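Long-range contacts in fructose-bisphosphatase (Pyrococcus horikoshii, PDB 1VDW), which probably hydrolyses beta-D-fructose 1,6-bisphosphate to beta-D-fructose 6-phosphate and phosphate, with magnesium as its cofactor, and works as a homodimer: residues N52-K57 against V81-L86; V66-G71 against Y196-D201; E138-R143 against Y181-A186. One frame throughout, in Å; residues are numbered along the deposited sequence. Where two conformers were deposited one is given.

Contact 1. Residues N52-K57 against V81-L86; sequences NIIISK and VVVDPL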
loop_
_atom_site.group_PDB
_atom_site.type_symbol
_atom_site.label_atom_id
_atom_site.label_comp_id
_atom_site.label_asym_id
_atom_site.label_seq_id
_atom_site.Cartn_x
_atom_site.Cartn_y
_atom_site.Cartn_z
ATOM N N ASN A 52 23.746 3.673 -7.592
ATOM C CA ASN A 52 25.071 4.266 -7.428
ATOM C C ASN A 52 25.564 4.285 -5.993
ATOM O O ASN A 52 26.690 3.876 -5.713
ATOM C CB ASN A 52 25.102 5.704 -7.961
ATOM C CG ASN A 52 25.085 5.772 -9.471
ATOM O OD1 ASN A 52 25.392 4.798 -10.150
ATOM N ND2 ASN A 52 24.740 6.939 -10.004
ATOM N N ILE A 53 24.725 4.765 -5.084
ATOM C CA ILE A 53 25.111 4.867 -3.685
ATOM C C ILE A 53 25.306 3.543 -2.956
ATOM O O ILE A 53 26.245 3.399 -2.172
ATOM C CB ILE A 53 24.099 5.726 -2.887
ATOM C CG1 ILE A 53 22.701 5.109 -2.971
ATOM C CG2 ILE A 53 24.087 7.148 -3.430
ATOM C CD1 ILE A 53 21.647 5.874 -2.195
ATOM N N ILE A 54 24.443 2.569 -3.220
ATOM C CA ILE A 54 24.545 1.292 -2.529
ATOM C C ILE A 54 25.507 0.285 -3.158
ATOM O O ILE A 54 26.271 -0.368 -2.447
ATOM C CB ILE A 54 23.147 0.646 -2.382
ATOM C CG1 ILE A 54 23.216 -0.521 -1.396
ATOM C CG2 ILE A 54 22.642 0.176 -3.736
ATOM C CD1 ILE A 54 21.860 -1.050 -0.984
ATOM N N ILE A 55 25.483 0.155 -4.478
ATOM C CA ILE A 55 26.372 -0.794 -5.139
ATOM C C ILE A 55 27.834 -0.418 -4.933
ATOM O O ILE A 55 28.669 -1.277 -4.645
ATOM C CB ILE A 55 26.076 -0.880 -6.650
ATOM C CG1 ILE A 55 24.646 -1.381 -6.868
ATOM C CG2 ILE A 55 27.078 -1.806 -7.326
ATOM C CD1 ILE A 55 24.353 -2.725 -6.219
ATOM N N SER A 56 28.141 0.867 -5.072
ATOM C CA SER A 56 29.509 1.338 -4.893
ATOM C C SER A 56 29.977 1.023 -3.477
ATOM O O SER A 56 31.120 0.621 -3.261
ATOM C CB SER A 56 29.588 2.846 -5.140
ATOM O OG SER A 56 28.802 3.558 -4.202
ATOM N N LYS A 57 29.080 1.204 -2.517
ATOM C CA LYS A 57 29.377 0.948 -1.113
ATOM C C LYS A 57 29.928 -0.459 -0.900
ATOM O O LYS A 57 30.993 -0.639 -0.307
ATOM C CB LYS A 57 28.105 1.136 -0.281
ATOM C CG LYS A 57 28.286 0.963 1.217
ATOM C CD LYS A 57 29.064 2.118 1.828
ATOM C CE LYS A 57 29.026 2.056 3.349
ATOM N NZ LYS A 57 29.752 3.193 3.982
ATOM N N VAL A 81 26.754 -10.059 -1.161
ATOM C CA VAL A 81 25.603 -9.258 -0.786
ATOM C C VAL A 81 24.588 -9.317 -1.928
ATOM O O VAL A 81 24.937 -9.104 -3.091
ATOM C CB VAL A 81 26.023 -7.794 -0.486
ATOM C CG1 VAL A 81 27.090 -7.778 0.599
ATOM C CG2 VAL A 81 26.529 -7.114 -1.746
ATOM N N VAL A 82 23.343 -9.644 -1.586
ATOM C CA VAL A 82 22.242 -9.747 -2.549
ATOM C C VAL A 82 21.346 -8.563 -2.220
ATOM O O VAL A 82 20.699 -8.531 -1.169
ATOM C CB VAL A 82 21.487 -11.078 -2.363
ATOM C CG1 VAL A 82 20.329 -11.174 -3.342
ATOM C CG2 VAL A 82 22.450 -12.242 -2.571
ATOM N N VAL A 83 21.292 -7.601 -3.134
ATOM C CA VAL A 83 20.568 -6.371 -2.866
ATOM C C VAL A 83 19.599 -5.832 -3.908
ATOM O O VAL A 83 19.714 -6.100 -5.104
ATOM C CB VAL A 83 21.612 -5.257 -2.558
ATOM C CG1 VAL A 83 22.529 -5.067 -3.752
ATOM C CG2 VAL A 83 20.921 -3.955 -2.209
ATOM N N ASP A 84 18.624 -5.079 -3.409
ATOM C CA ASP A 84 17.656 -4.377 -4.235
ATOM C C ASP A 84 17.796 -2.949 -3.709
ATOM O O ASP A 84 17.287 -2.619 -2.638
ATOM C CB ASP A 84 16.228 -4.876 -4.007
ATOM C CG ASP A 84 15.234 -4.226 -4.957
ATOM O OD1 ASP A 84 15.632 -3.267 -5.655
ATOM O OD2 ASP A 84 14.061 -4.662 -5.011
ATOM N N PRO A 85 18.515 -2.088 -4.444
ATOM C CA PRO A 85 18.740 -0.690 -4.059
ATOM C C PRO A 85 17.465 0.102 -3.787
ATOM O O PRO A 85 17.437 0.994 -2.939
ATOM C CB PRO A 85 19.522 -0.129 -5.245
ATOM C CG PRO A 85 20.257 -1.324 -5.763
ATOM C CD PRO A 85 19.204 -2.400 -5.710
ATOM N N LEU A 86 16.416 -0.212 -4.534
ATOM C CA LEU A 86 15.142 0.465 -4.352
ATOM C C LEU A 86 13.999 -0.408 -4.818
ATOM O O LEU A 86 13.743 -0.544 -6.015
ATOM C CB LEU A 86 15.098 1.798 -5.110
ATOM C CG LEU A 86 13.765 2.558 -5.025
ATOM C CD1 LEU A 86 13.526 3.044 -3.602
ATOM C CD2 LEU A 86 13.781 3.734 -5.997
#

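Contact 2. Residues V66-G71 against Y196-D201; sequences VSEEIG and YLRPTD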
loop_
_atom_site.group_PDB
_atom_site.type_symbol
_atom_site.label_atom_id
_atom_site.label_comp_id
_atom_site.label_asym_id
_atom_site.label_seq_id
_atom_site.Cartn_x
_atom_site.Cartn_y
_atom_site.Cartn_z
ATOM N N VAL A 66 25.404 -8.982 -5.852
ATOM C CA VAL A 66 24.379 -9.465 -6.760
ATOM C C VAL A 66 23.229 -8.468 -6.730
ATOM O O VAL A 66 22.636 -8.222 -5.680
ATOM C CB VAL A 66 23.848 -10.856 -6.344
ATOM C CG1 VAL A 66 22.824 -11.346 -7.361
ATOM C CG2 VAL A 66 24.999 -11.844 -6.239
ATOM N N SER A 67 22.946 -7.868 -7.879
ATOM C CA SER A 67 21.855 -6.910 -8.001
ATOM C C SER A 67 21.261 -7.143 -9.387
ATOM O O SER A 67 21.983 -7.465 -10.329
ATOM C CB SER A 67 22.379 -5.478 -7.866
ATOM O OG SER A 67 21.327 -4.575 -7.563
ATOM N N GLU A 68 19.949 -6.983 -9.510
ATOM C CA GLU A 68 19.271 -7.226 -10.779
ATOM C C GLU A 68 19.848 -6.519 -12.002
ATOM O O GLU A 68 20.108 -7.159 -13.023
ATOM C CB GLU A 68 17.783 -6.886 -10.650
ATOM C CG GLU A 68 16.978 -7.185 -11.908
ATOM C CD GLU A 68 15.479 -7.123 -11.679
ATOM O OE1 GLU A 68 14.723 -7.293 -12.660
ATOM O OE2 GLU A 68 15.056 -6.909 -10.523
ATOM N N GLU A 69 20.053 -5.211 -11.903
ATOM C CA GLU A 69 20.567 -4.440 -13.031
ATOM C C GLU A 69 22.054 -4.614 -13.338
ATOM O O GLU A 69 22.469 -4.492 -14.491
ATOM C CB GLU A 69 20.260 -2.955 -12.827
ATOM C CG GLU A 69 18.775 -2.649 -12.702
ATOM C CD GLU A 69 17.967 -3.182 -13.873
ATOM O OE1 GLU A 69 18.252 -2.789 -15.024
ATOM O OE2 GLU A 69 17.047 -3.995 -13.641
ATOM N N ILE A 70 22.853 -4.901 -12.316
ATOM C CA ILE A 70 24.290 -5.075 -12.506
ATOM C C ILE A 70 24.687 -6.545 -12.622
ATOM O O ILE A 70 25.801 -6.870 -13.035
ATOM C CB ILE A 70 25.074 -4.413 -11.348
ATOM C CG1 ILE A 70 24.802 -2.908 -11.346
ATOM C CG2 ILE A 70 26.566 -4.673 -11.495
ATOM C CD1 ILE A 70 25.488 -2.153 -10.233
ATOM N N GLY A 71 23.765 -7.434 -12.269
ATOM C CA GLY A 71 24.051 -8.854 -12.343
ATOM C C GLY A 71 24.830 -9.337 -11.135
ATOM O O GLY A 71 24.388 -9.178 -9.999
ATOM N N TYR A 196 7.763 -13.794 -11.628
ATOM C CA TYR A 196 8.311 -12.469 -11.906
ATOM C C TYR A 196 9.458 -12.031 -10.989
ATOM O O TYR A 196 10.386 -11.354 -11.426
ATOM C CB TYR A 196 7.166 -11.456 -11.803
ATOM C CG TYR A 196 7.555 -10.000 -11.928
ATOM C CD1 TYR A 196 7.751 -9.413 -13.176
ATOM C CD2 TYR A 196 7.687 -9.200 -10.793
ATOM C CE1 TYR A 196 8.065 -8.058 -13.294
ATOM C CE2 TYR A 196 7.999 -7.849 -10.898
ATOM C CZ TYR A 196 8.183 -7.284 -12.150
ATOM O OH TYR A 196 8.471 -5.942 -12.255
ATOM N N LEU A 197 9.380 -12.399 -9.716
ATOM C CA LEU A 197 10.400 -12.015 -8.744
ATOM C C LEU A 197 11.771 -12.609 -9.016
ATOM O O LEU A 197 11.892 -13.663 -9.634
ATOM C CB LEU A 197 9.961 -12.425 -7.338
ATOM C CG LEU A 197 8.692 -11.780 -6.779
ATOM C CD1 LEU A 197 8.330 -12.447 -5.462
ATOM C CD2 LEU A 197 8.908 -10.289 -6.587
ATOM N N ARG A 198 12.801 -11.916 -8.544
ATOM C CA ARG A 198 14.181 -12.368 -8.682
ATOM C C ARG A 198 14.713 -12.575 -7.266
ATOM O O ARG A 198 14.154 -12.041 -6.306
ATOM C CB ARG A 198 15.023 -11.311 -9.398
ATOM C CG ARG A 198 14.468 -10.895 -10.750
ATOM C CD ARG A 198 14.487 -12.048 -11.738
ATOM N NE ARG A 198 15.495 -11.859 -12.777
ATOM C CZ ARG A 198 15.454 -10.895 -13.692
ATOM N NH1 ARG A 198 14.449 -10.028 -13.704
ATOM N NH2 ARG A 198 16.417 -10.797 -14.599
ATOM N N PRO A 199 15.795 -13.354 -7.110
ATOM C CA PRO A 199 16.345 -13.581 -5.769
ATOM C C PRO A 199 16.699 -12.267 -5.069
ATOM O O PRO A 199 16.582 -12.149 -3.849
ATOM C CB PRO A 199 17.575 -14.441 -6.048
ATOM C CG PRO A 199 17.160 -15.225 -7.255
ATOM C CD PRO A 199 16.506 -14.168 -8.114
ATOM N N THR A 200 17.127 -11.282 -5.850
ATOM C CA THR A 200 17.495 -9.976 -5.314
ATOM C C THR A 200 16.309 -9.258 -4.665
ATOM O O THR A 200 16.486 -8.458 -3.738
ATOM C CB THR A 200 18.086 -9.076 -6.421
ATOM O OG1 THR A 200 17.222 -9.094 -7.566
ATOM C CG2 THR A 200 19.465 -9.577 -6.829
ATOM N N ASP A 201 15.103 -9.546 -5.147
ATOM C CA ASP A 201 13.898 -8.922 -4.605
ATOM C C ASP A 201 13.511 -9.471 -3.242
ATOM O O ASP A 201 13.034 -8.739 -2.373
ATOM C CB ASP A 201 12.690 -9.160 -5.519
ATOM C CG ASP A 201 12.809 -8.474 -6.857
ATOM O OD1 ASP A 201 13.233 -7.302 -6.898
ATOM O OD2 ASP A 201 12.445 -9.108 -7.874
HETATM O O HOH W 1 15.782 -6.794 -7.332
#

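Contact 3. Residues E138-R143 against Y181-A186; sequences EKIKVR and YLARGA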
loop_
_atom_site.group_PDB
_atom_site.type_symbol
_atom_site.label_atom_id
_atom_site.label_comp_id
_atom_site.label_asym_id
_atom_site.label_seq_id
_atom_site.Cartn_x
_atom_site.Cartn_y
_atom_site.Cartn_z
ATOM N N GLU A 138 13.794 -3.589 18.334
ATOM C CA GLU A 138 12.847 -4.349 19.145
ATOM C C GLU A 138 12.570 -5.680 18.453
ATOM O O GLU A 138 12.324 -5.718 17.250
ATOM C CB GLU A 138 11.537 -3.578 19.301
ATOM C CG GLU A 138 11.675 -2.119 19.737
ATOM C CD GLU A 138 12.351 -1.952 21.084
ATOM O OE1 GLU A 138 12.107 -2.785 21.981
ATOM O OE2 GLU A 138 13.113 -0.974 21.253
ATOM N N LYS A 139 12.593 -6.773 19.204
ATOM C CA LYS A 139 12.346 -8.079 18.605
ATOM C C LYS A 139 10.947 -8.188 17.992
ATOM O O LYS A 139 9.959 -7.735 18.572
ATOM C CB LYS A 139 12.542 -9.186 19.648
ATOM C CG LYS A 139 12.236 -10.582 19.124
ATOM C CD LYS A 139 12.662 -11.673 20.098
ATOM C CE LYS A 139 14.177 -11.781 20.182
ATOM N NZ LYS A 139 14.609 -12.914 21.047
ATOM N N ILE A 140 10.876 -8.777 16.801
ATOM C CA ILE A 140 9.603 -8.980 16.119
ATOM C C ILE A 140 9.432 -10.456 15.795
ATOM O O ILE A 140 10.406 -11.200 15.700
ATOM C CB ILE A 140 9.502 -8.167 14.791
ATOM C CG1 ILE A 140 10.678 -8.493 13.865
ATOM C CG2 ILE A 140 9.415 -6.679 15.103
ATOM C CD1 ILE A 140 10.541 -7.906 12.462
ATOM N N LYS A 141 8.185 -10.880 15.641
ATOM C CA LYS A 141 7.884 -12.264 15.299
ATOM C C LYS A 141 6.568 -12.307 14.546
ATOM O O LYS A 141 5.759 -11.383 14.644
ATOM C CB LYS A 141 7.786 -13.133 16.561
ATOM C CG LYS A 141 6.698 -12.719 17.536
ATOM C CD LYS A 141 6.761 -13.565 18.803
ATOM C CE LYS A 141 5.747 -13.109 19.845
ATOM N NZ LYS A 141 4.340 -13.332 19.411
ATOM N N VAL A 142 6.356 -13.369 13.778
ATOM C CA VAL A 142 5.107 -13.495 13.044
ATOM C C VAL A 142 3.992 -13.606 14.072
ATOM O O VAL A 142 4.220 -14.028 15.213
ATOM C CB VAL A 142 5.088 -14.748 12.131
ATOM C CG1 VAL A 142 6.147 -14.617 11.056
ATOM C CG2 VAL A 142 5.311 -16.023 12.954
ATOM N N ARG A 143 2.791 -13.197 13.692
ATOM C CA ARG A 143 1.676 -13.289 14.617
ATOM C C ARG A 143 1.046 -14.669 14.526
ATOM O O ARG A 143 1.250 -15.403 13.561
ATOM C CB ARG A 143 0.625 -12.221 14.310
ATOM C CG ARG A 143 -0.133 -12.415 13.001
ATOM C CD ARG A 143 -1.109 -11.265 12.802
ATOM N NE ARG A 143 -1.850 -11.339 11.547
ATOM C CZ ARG A 143 -2.411 -10.287 10.959
ATOM N NH1 ARG A 143 -2.307 -9.082 11.506
ATOM N NH2 ARG A 143 -3.096 -10.438 9.837
ATOM N N TYR A 181 6.429 -7.047 6.642
ATOM C CA TYR A 181 5.154 -6.939 7.341
ATOM C C TYR A 181 4.763 -8.304 7.891
ATOM O O TYR A 181 4.243 -8.405 9.002
ATOM C CB TYR A 181 4.062 -6.413 6.409
ATOM C CG TYR A 181 4.185 -4.946 6.038
ATOM C CD1 TYR A 181 5.169 -4.125 6.597
ATOM C CD2 TYR A 181 3.312 -4.383 5.110
ATOM C CE1 TYR A 181 5.278 -2.775 6.231
ATOM C CE2 TYR A 181 3.413 -3.048 4.740
ATOM C CZ TYR A 181 4.395 -2.253 5.302
ATOM O OH TYR A 181 4.482 -0.939 4.905
ATOM N N LEU A 182 4.997 -9.351 7.106
ATOM C CA LEU A 182 4.715 -10.706 7.563
ATOM C C LEU A 182 5.580 -10.991 8.796
ATOM O O LEU A 182 5.105 -11.534 9.797
ATOM C CB LEU A 182 5.054 -11.707 6.459
ATOM C CG LEU A 182 5.095 -13.188 6.845
ATOM C CD1 LEU A 182 3.714 -13.661 7.269
ATOM C CD2 LEU A 182 5.608 -13.992 5.661
ATOM N N ALA A 183 6.845 -10.588 8.720
ATOM C CA ALA A 183 7.794 -10.818 9.799
ATOM C C ALA A 183 7.403 -10.192 11.129
ATOM O O ALA A 183 7.720 -10.739 12.187
ATOM C CB ALA A 183 9.174 -10.327 9.384
ATOM N N ARG A 184 6.725 -9.050 11.100
ATOM C CA ARG A 184 6.352 -8.412 12.359
ATOM C C ARG A 184 4.892 -8.605 12.750
ATOM O O ARG A 184 4.432 -8.041 13.741
ATOM C CB ARG A 184 6.708 -6.920 12.346
ATOM C CG ARG A 184 5.922 -6.069 11.372
ATOM C CD ARG A 184 6.280 -4.592 11.542
ATOM N NE ARG A 184 5.605 -3.753 10.556
ATOM C CZ ARG A 184 4.323 -3.406 10.615
ATOM N NH1 ARG A 184 3.566 -3.812 11.622
ATOM N NH2 ARG A 184 3.788 -2.687 9.641
ATOM N N GLY A 185 4.162 -9.387 11.965
ATOM C CA GLY A 185 2.774 -9.668 12.296
ATOM C C GLY A 185 1.678 -8.773 11.747
ATOM O O GLY A 185 0.593 -8.708 12.327
ATOM N N ALA A 186 1.942 -8.093 10.634
ATOM C CA ALA A 186 0.953 -7.214 10.017
ATOM C C ALA A 186 0.181 -7.939 8.912
ATOM O O ALA A 186 -0.823 -7.430 8.414
ATOM C CB ALA A 186 1.641 -5.976 9.460
HETATM O O HOH W 2 6.231 -8.477 15.980
HETATM O O HOH W 3 2.744 -12.734 10.748
#

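Contact 1. Residues N52-K57 against V81-L86
I54 and I55 of helix 45-60 press on V83 and P85, a helix-on-sheet packing where strand 79-84 runs into the DPLDG sequence of the inositol monophosphatase superfamily. I54 carries most of it. Its CB points at the strand and splits into two branches. The CG2 methyl lies between the backbone N and the carbonyl carbon and touches P85 at two atoms, CB and CG, both 3.5 Å from I54 CG2, the two side chains crossing at about a right angle. CG1, anti to the backbone N (chi1 -167°), carries CD1 out to V83, tip to tip with its CG2 methyl. Since I54 and V83 were each modelled in two conformers, the very short approach of these methyls is doubtful, and so is the exact tightness against P85. V103 of strand 100-107 touches both I54 and V83. The other face of the strand belongs to the predicted magnesium site: D84, a ligand there by prediction, points its CB away from the helix, while P85 next to it faces I54. Beside I54, the CD1 methyl of I55 reaches V83 CG1 at 3.9 Å.

Contact 2. Residues V66-G71 against Y196-D201
E68, on the turn after strand 64-67, meets R198, T200 and D201 at the start of helix 199-211 in a partly buried contact, polar at one end and apolar at the other, where E68 and D201 are both predicted magnesium ligands. E68 CG stands anti to the backbone N (chi1 -177°) and the chain stays extended beyond it, which carries the carboxylate across to the arginine. E68 OE1 forms a salt bridge with R198 NH1 at 2.9 Å. The two flat groups do not pair side by side: their planes lie 61° apart, and E68 CG sits over one guanidinium face, offset toward the rim. R198 is bent at chi2 and chi3, folding its guanidinium back beside E68. R198 also occupies the N-cap position, and its backbone N gives a hydrogen bond to D201 OD2 at 2.9 Å, so the carboxylate of the third helix residue takes up the N-H at the N-cap. D201 OD2 is met on its anti side, 28° out of the carboxylate plane. Behind these charges T200 supplies the apolar part: its CG2 methyl lies 3.8 Å from V66 CG1. Its hydroxyl OG1 is 2.7 Å from a water that also lies 2.6 Å from D201 OD1 and, more distantly, 3.3 Å from E68 OE2; the water has more acceptors in reach than protons to give. E68 OE2 and D201 OD1 stand close together, and D84 brings a further carboxylate up to D201. With R198 holding one oxygen of E68 and the helix start one oxygen of D201, the other oxygen of each is turned toward the shared water, a gathering of acidic groups consistent with a site for magnesium ions.

Contact 3. Residues E138-R143 against Y181-A186
A Schellman motif closes helix 175-184 at G185, and the backbone leaving 138-140, the outermost strand of the sheet within this chain, passes over this helix end, I140 on R184 and R143 on G185. I140 CG2 packs on R184 CB at 3.9 Å, while its CD1 methyl faces A183 CB. Further on, V142 CG1 comes to 3.5 Å from L182 O. Two waters stitch the backbones together: one accepts from K141 N (3.1 Å) and can donate to R184 O (2.9 Å), though more acceptors than protons lie in reach; the other accepts from R143 N (3.0 Å) and donates to L182 O (2.8 Å). G185 has positive phi (91°), where a CB would jam against the carbonyl O of R184 and crowd R143 CB as well. The R143 side chain, extended from CG to NE, runs alongside G185 O, with NH1 3.0 Å from that oxygen and A186 C over one guanidinium face. R143 NH2 goes on to a salt bridge with D188 and a hydrogen bond to Y90 OH of the second subunit; cutting it back to an alanine is likely to leave D188 without this charged mate and that tyrosine without its guanidinium partner. R184 likewise reaches N94 of the second subunit, so this helix end lies at the dimer interface. The contact thus ties helix 175-184 to the sheet, with I140 also touching S133 and L135 of neighbouring strand 132-135.

All three contacts reach the same mixed sheet. Contacts 1 and 2 lie side by side, centres 11 Å apart, on its neighbouring strands 79-84 and 64-67, where V66 probably hydrogen-bonds V81 and V83. Their segments alternate along the chain, 52-57, 66-71, 81-86 and then 196-201, and together bring E68, D84, L86 and D201 to the predicted magnesium site. Contact 3 is centred about 25 Å from each, on the opposite side of the chain's centre, at 138-140, the outermost strand within this chain; both its segments fall between the two of contact 2. One sheet thus spans the distance from the predicted metal site to the region where contact 3 meets the second subunit.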